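Side-chain contacts in protease Do-like 1, chloroplastic (Arabidopsis thaliana, PDB 3QO6), which cleaves proteins as a chloroplast serine protease required at high temperature, and may degrade damaged proteins: residues V81-A84 against D85-F89; A173-N176 against P177-G181; V214-V217 against G218-D222. All coordinates share one frame; numbering follows the deposited sequence.

Contact 1: residues V81-A84 against D85-F89; sequences VTLA and DQTTF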
loop_
_atom_site.group_PDB
_atom_site.type_symbol
_atom_site.label_atom_id
_atom_site.label_comp_id
_atom_site.label_asym_id
_atom_site.label_seq_id
_atom_site.Cartn_x
_atom_site.Cartn_y
_atom_site.Cartn_z
ATOM N N VAL B 81 17.554 15.554 30.147
ATOM C CA VAL B 81 17.558 16.818 29.431
ATOM C C VAL B 81 19.003 17.232 29.142
ATOM O O VAL B 81 19.849 17.163 30.023
ATOM C CB VAL B 81 16.869 17.973 30.233
ATOM C CG1 VAL B 81 15.443 17.616 30.572
ATOM C CG2 VAL B 81 17.636 18.266 31.477
ATOM N N THR B 82 19.301 17.632 27.907
ATOM C CA THR B 82 20.643 18.094 27.572
ATOM C C THR B 82 20.566 19.604 27.483
ATOM O O THR B 82 19.670 20.150 26.842
ATOM C CB THR B 82 21.139 17.603 26.214
ATOM O OG1 THR B 82 21.127 16.176 26.168
ATOM C CG2 THR B 82 22.557 18.084 25.994
ATOM N N LEU B 83 21.500 20.284 28.119
ATOM C CA LEU B 83 21.484 21.727 28.092
ATOM C C LEU B 83 22.340 22.240 26.944
ATOM O O LEU B 83 23.023 21.458 26.271
ATOM C CB LEU B 83 21.974 22.276 29.438
ATOM C CG LEU B 83 20.876 22.549 30.475
ATOM C CD1 LEU B 83 19.874 21.412 30.500
ATOM C CD2 LEU B 83 21.502 22.734 31.839
ATOM N N ALA B 84 22.281 23.554 26.729
ATOM C CA ALA B 84 23.017 24.232 25.676
ATOM C C ALA B 84 24.406 23.647 25.482
ATOM O O ALA B 84 24.686 23.082 24.435
ATOM C CB ALA B 84 23.108 25.723 25.994
ATOM N N ASP B 85 25.259 23.780 26.502
ATOM C CA ASP B 85 26.650 23.288 26.477
ATOM C C ASP B 85 26.845 21.785 26.305
ATOM O O ASP B 85 27.967 21.313 26.323
ATOM C CB ASP B 85 27.364 23.683 27.754
ATOM C CG ASP B 85 26.662 23.152 28.993
ATOM O OD1 ASP B 85 26.181 22.001 28.954
ATOM O OD2 ASP B 85 26.596 23.883 30.006
ATOM N N GLN B 86 25.757 21.038 26.168
ATOM C CA GLN B 86 25.799 19.585 25.987
ATOM C C GLN B 86 25.886 18.722 27.252
ATOM O O GLN B 86 25.876 17.489 27.168
ATOM C CB GLN B 86 26.914 19.210 25.023
ATOM C CG GLN B 86 26.716 19.821 23.651
ATOM C CD GLN B 86 25.307 19.604 23.117
ATOM O OE1 GLN B 86 24.822 18.470 23.039
ATOM N NE2 GLN B 86 24.643 20.696 22.743
ATOM N N THR B 87 25.961 19.359 28.417
ATOM C CA THR B 87 25.989 18.618 29.666
ATOM C C THR B 87 24.596 18.002 29.823
ATOM O O THR B 87 23.612 18.723 29.894
ATOM C CB THR B 87 26.282 19.557 30.854
ATOM O OG1 THR B 87 25.277 20.574 30.925
ATOM C CG2 THR B 87 27.656 20.216 30.688
ATOM N N THR B 88 24.501 16.678 29.852
ATOM C CA THR B 88 23.205 16.016 29.990
ATOM C C THR B 88 22.858 15.655 31.439
ATOM O O THR B 88 23.711 15.191 32.188
ATOM C CB THR B 88 23.126 14.734 29.105
ATOM O OG1 THR B 88 21.883 14.064 29.362
ATOM C CG2 THR B 88 24.308 13.766 29.386
ATOM N N PHE B 89 21.603 15.882 31.834
ATOM C CA PHE B 89 21.150 15.596 33.199
ATOM C C PHE B 89 19.955 14.658 33.250
ATOM O O PHE B 89 19.222 14.487 32.263
ATOM C CB PHE B 89 20.755 16.873 33.936
ATOM C CG PHE B 89 21.828 17.907 33.981
ATOM C CD1 PHE B 89 22.123 18.561 35.171
ATOM C CD2 PHE B 89 22.515 18.275 32.836
ATOM C CE1 PHE B 89 23.088 19.568 35.216
ATOM C CE2 PHE B 89 23.474 19.272 32.868
ATOM C CZ PHE B 89 23.761 19.922 34.060
#
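The side chain of Phe-89 touches Val-81 with its CB and Leu-83 with its ring. CB starts the contact 4.2 Å from Val-81 CG2. CG then stands anti to the carbonyl carbon (chi1 -56°), which sends the ring back toward the turn. CD2 comes 4.0 Å from Val-81 O, and CE2 meets Leu-83 CD2 at 4.1 Å, the two side chains at about a right angle. Thr-87 O sits at the ring edge, in its plane. In the backbone, Phe-89 N bonds Val-81 O at 2.8 Å, and Val-81 N bonds Phe-89 O, so this antiparallel pair is hydrogen-bonded. Thr-82 and Thr-88 form the next, non-hydrogen-bonded pair and turn to the other face, where Thr-82 CG2 rests 3.7 Å from Gln-86 OE1. Gln-86 is bent at chi2 (-49°), and its NE2 makes a weak 2.9 Å bond to Ala-84 O. A type I turn runs from Leu-83 to Gln-86; with Gln-86 N on Leu-83 O and Leu-83 N on Thr-87 O, it ends in a classic G1 bulge. The hairpin joins strands 78-82 and 88-97 of the first barrel: Val-81 and Leu-83 pack on Ile-107 of strand 102-107, Ile-33 and Val-31 of strand 30-40 cover them as well, and Phe-89 leans on Ala-109 and Pro-110.

Contact 2: residues A173-N176 against P177-G181; sequences AAIN and PGNSG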
loop_
_atom_site.group_PDB
_atom_site.type_symbol
_atom_site.label_atom_id
_atom_site.label_comp_id
_atom_site.label_asym_id
_atom_site.label_seq_id
_atom_site.Cartn_x
_atom_site.Cartn_y
_atom_site.Cartn_z
ATOM N N ALA B 173 5.762 29.526 10.846
ATOM C CA ALA B 173 7.176 29.266 11.078
ATOM C C ALA B 173 7.263 27.748 11.002
ATOM O O ALA B 173 6.441 27.056 11.607
ATOM C CB ALA B 173 7.580 29.707 12.469
ATOM N N ALA B 174 8.240 27.228 10.261
ATOM C CA ALA B 174 8.414 25.780 10.118
ATOM C C ALA B 174 8.434 25.037 11.467
ATOM O O ALA B 174 9.295 25.288 12.329
ATOM C CB ALA B 174 9.695 25.512 9.354
ATOM N N ILE B 175 7.501 24.107 11.637
ATOM C CA ILE B 175 7.386 23.346 12.861
ATOM C C ILE B 175 7.346 21.863 12.492
ATOM O O ILE B 175 6.368 21.391 11.904
ATOM C CB ILE B 175 6.074 23.765 13.636
ATOM C CG1 ILE B 175 6.269 25.105 14.327
ATOM C CG2 ILE B 175 5.728 22.785 14.696
ATOM C CD1 ILE B 175 7.643 25.250 14.970
ATOM N N ASN B 176 8.397 21.116 12.822
ATOM C CA ASN B 176 8.403 19.675 12.501
ATOM C C ASN B 176 8.519 18.767 13.730
ATOM O O ASN B 176 8.669 19.246 14.851
ATOM C CB ASN B 176 9.577 19.310 11.588
ATOM C CG ASN B 176 9.512 19.974 10.261
ATOM O OD1 ASN B 176 10.191 20.975 10.027
ATOM N ND2 ASN B 176 8.702 19.430 9.371
ATOM N N PRO B 177 8.434 17.437 13.529
ATOM C CA PRO B 177 8.558 16.490 14.651
ATOM C C PRO B 177 9.882 16.750 15.358
ATOM O O PRO B 177 10.933 16.762 14.735
ATOM C CB PRO B 177 8.508 15.149 13.958
ATOM C CG PRO B 177 7.434 15.407 12.912
ATOM C CD PRO B 177 7.794 16.789 12.367
ATOM N N GLY B 178 9.811 17.004 16.659
ATOM C CA GLY B 178 11.005 17.309 17.411
ATOM C C GLY B 178 10.969 18.738 17.910
ATOM O O GLY B 178 11.844 19.164 18.682
ATOM N N ASN B 179 9.982 19.507 17.454
ATOM C CA ASN B 179 9.862 20.893 17.892
ATOM C C ASN B 179 8.984 20.943 19.145
ATOM O O ASN B 179 9.113 21.881 19.931
ATOM C CB ASN B 179 9.242 21.792 16.787
ATOM C CG ASN B 179 10.289 22.456 15.886
ATOM O OD1 ASN B 179 11.070 23.289 16.336
ATOM N ND2 ASN B 179 10.299 22.082 14.602
ATOM N N SER B 180 8.114 19.941 19.346
ATOM C CA SER B 180 7.219 19.957 20.510
ATOM C C SER B 180 8.012 20.255 21.802
ATOM O O SER B 180 9.144 19.762 22.023
ATOM C CB SER B 180 6.424 18.647 20.665
ATOM O OG SER B 180 6.095 18.004 19.433
ATOM N N GLY B 181 7.418 21.106 22.635
ATOM C CA GLY B 181 8.050 21.492 23.880
ATOM C C GLY B 181 8.947 22.714 23.808
ATOM O O GLY B 181 9.266 23.291 24.835
HETATM O O HOH W 1 11.042 23.072 12.027
#
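As modelled, Asn-179 meets the carbonyl of Asn-176 with both its backbone N and its side-chain ND2. Its N lies 2.9 Å from Asn-176 O, the bond that closes the turn. The side chain comes in from the flank: ND2 is 3.3 Å from Asn-176 O at a C=O...N angle of 109°, so the second bond is longer, and it meets the carbonyl from the side. A chi1 of -92° folds the amide back over the turn to reach that oxygen. Ile-175 backs the same amide, its CD1 standing 4.0 Å from Asn-179 CG. ND2 also gives a 2.9 Å bond to a water, which in turn donates weakly to Ala-174 O. An alanine here would keep the backbone bond, but Asn-176 O would probably lose the second donor it has in the model, and the water its link to the turn. The backbone bond closes a type II turn from Asn-176 to Asn-179, with Pro-177 and Gly-178 at its corners; the backbone angles of Gly-178 would jam a side chain against the carbonyl O of Pro-177. The turn runs into, and shares Gly-178 and Asn-179 with, the Gly-Asn-Ser-Gly sequence of the trypsin-like fold, whose Ser-180 is the predicted charge-relay serine and carries a covalent link from OG to the bound peptide. Gly-178 also hydrogen-bonds that peptide through its backbone, consistent with an oxyanion-hole role. Farther out, backbone bonds tie Pro-177 to Phe-138 and Gly-178 to Asn-136, while Thr-145 OG1 bonds Ala-174 O and Gly-207 of a second subunit packs on Ala-174.

Contact 3: residues V214-V217 against G218-D222; sequences VDTV and GGIVD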
loop_
_atom_site.group_PDB
_atom_site.type_symbol
_atom_site.label_atom_id
_atom_site.label_comp_id
_atom_site.label_asym_id
_atom_site.label_seq_id
_atom_site.Cartn_x
_atom_site.Cartn_y
_atom_site.Cartn_z
ATOM N N VAL B 214 1.292 31.195 26.093
ATOM C CA VAL B 214 2.010 31.402 27.331
ATOM C C VAL B 214 1.133 31.690 28.547
ATOM O O VAL B 214 1.388 31.179 29.637
ATOM C CB VAL B 214 3.016 32.546 27.145
ATOM C CG1 VAL B 214 2.275 33.832 26.869
ATOM C CG2 VAL B 214 3.934 32.641 28.342
ATOM N N ASP B 215 0.103 32.504 28.374
ATOM C CA ASP B 215 -0.755 32.829 29.494
ATOM C C ASP B 215 -1.346 31.584 30.158
ATOM O O ASP B 215 -1.317 31.456 31.392
ATOM C CB ASP B 215 -1.860 33.805 29.065
ATOM C CG ASP B 215 -1.312 35.204 28.772
ATOM O OD1 ASP B 215 -0.066 35.407 28.859
ATOM O OD2 ASP B 215 -2.130 36.103 28.457
ATOM N N THR B 216 -1.860 30.644 29.375
ATOM C CA THR B 216 -2.407 29.488 30.033
ATOM C C THR B 216 -1.257 28.603 30.543
ATOM O O THR B 216 -1.416 27.856 31.507
ATOM C CB THR B 216 -3.457 28.739 29.119
ATOM O OG1 THR B 216 -2.961 27.469 28.701
ATOM C CG2 THR B 216 -3.819 29.583 27.932
ATOM N N VAL B 217 -0.082 28.739 29.949
ATOM C CA VAL B 217 1.064 27.945 30.364
ATOM C C VAL B 217 1.542 28.330 31.757
ATOM O O VAL B 217 1.679 27.478 32.632
ATOM C CB VAL B 217 2.238 28.095 29.347
ATOM C CG1 VAL B 217 3.557 27.605 29.940
ATOM C CG2 VAL B 217 1.925 27.287 28.124
ATOM N N GLY B 218 1.790 29.620 31.950
ATOM C CA GLY B 218 2.268 30.113 33.227
ATOM C C GLY B 218 1.444 29.676 34.426
ATOM O O GLY B 218 2.007 29.336 35.468
ATOM N N GLY B 219 0.118 29.685 34.292
ATOM C CA GLY B 219 -0.731 29.275 35.394
ATOM C C GLY B 219 -0.477 27.824 35.752
ATOM O O GLY B 219 -0.253 27.487 36.919
ATOM N N ILE B 220 -0.519 26.970 34.729
ATOM C CA ILE B 220 -0.303 25.536 34.853
ATOM C C ILE B 220 1.071 25.202 35.437
ATOM O O ILE B 220 1.189 24.309 36.270
ATOM C CB ILE B 220 -0.444 24.877 33.481
ATOM C CG1 ILE B 220 -1.893 24.987 33.034
ATOM C CG2 ILE B 220 0.074 23.423 33.509
ATOM C CD1 ILE B 220 -2.149 24.299 31.727
ATOM N N VAL B 221 2.117 25.894 35.002
ATOM C CA VAL B 221 3.419 25.617 35.572
ATOM C C VAL B 221 3.423 25.973 37.080
ATOM O O VAL B 221 4.036 25.249 37.872
ATOM C CB VAL B 221 4.543 26.377 34.814
ATOM C CG1 VAL B 221 5.881 26.237 35.539
ATOM C CG2 VAL B 221 4.678 25.803 33.409
ATOM N N ASP B 222 2.742 27.056 37.485
ATOM C CA ASP B 222 2.698 27.413 38.903
ATOM C C ASP B 222 2.067 26.269 39.672
ATOM O O ASP B 222 2.694 25.678 40.563
ATOM C CB ASP B 222 1.865 28.672 39.165
ATOM C CG ASP B 222 2.483 29.906 38.576
ATOM O OD1 ASP B 222 3.694 30.119 38.789
ATOM O OD2 ASP B 222 1.762 30.672 37.900
#
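Val-217 and Val-221, one helical turn apart, lie side by side and point the same way, with Val-217 CG1 4.1 Å from Val-221 CG2. Between the same residues, Val-221 N bonds Val-217 O at 2.9 Å. Its counterpart one turn earlier is as regular: Gly-218 N gives to Val-214 O at 2.8 Å with an N-H...O angle of 170°. Val-214 O is also approached by Val-217 N in a weaker bond, so two donors share the first carbonyl of the helix. The middle of the turn is slacker. Ile-220 N reaches Thr-216 O only weakly, at 3.5 Å, and Gly-219 N stays 3.7 Å from Asp-215 O. Beside that long bond, Ile-220 CG1, set anti to its own carbonyl carbon by a chi1 of -67°, comes to 3.3 Å from Thr-216 O, so methylene as well as N-H covers the oxygen. This is the opening of helix 214-227, which follows strand 209-213 much as a C-terminal helix closes the protease domain in chymotrypsin-like enzymes. Farther along, Asp-222 N is satisfied by Gly-218 O. The carboxylate of Asp-215 turns off the helix: OD1 accepts from Ser-122 N, and OD2 more weakly from Ala-123 N. Its place in the first turn would probably also be eased by the helix dipole. The apolar side chains face both barrels: Val-217 packs on Ile-194 of strand 191-198, Val-221 on Val-104 and Ile-220 on Val-102 of strand 102-107.

The three contacts follow one another along the chain without touching. Contact 2 holds Ser-180 and lies nearest the predicted charge relay, Gly-178 being about 8 Å from the His-71 side chain. Contact 3 stands on the aspartate side: the side chain of Ile-220 is about 8 Å from that of Asp-101, and the nearest atoms of contacts 2 and 3 are about 9 Å apart. Contact 1, the hairpin of the first barrel, lies away from the annotated sites, its centre about 19 Å from that of contact 2 and about 24 Å from that of contact 3. Strand 102-107 is common to contacts 1 and 3: side chains of both the hairpin and the helix pack on it.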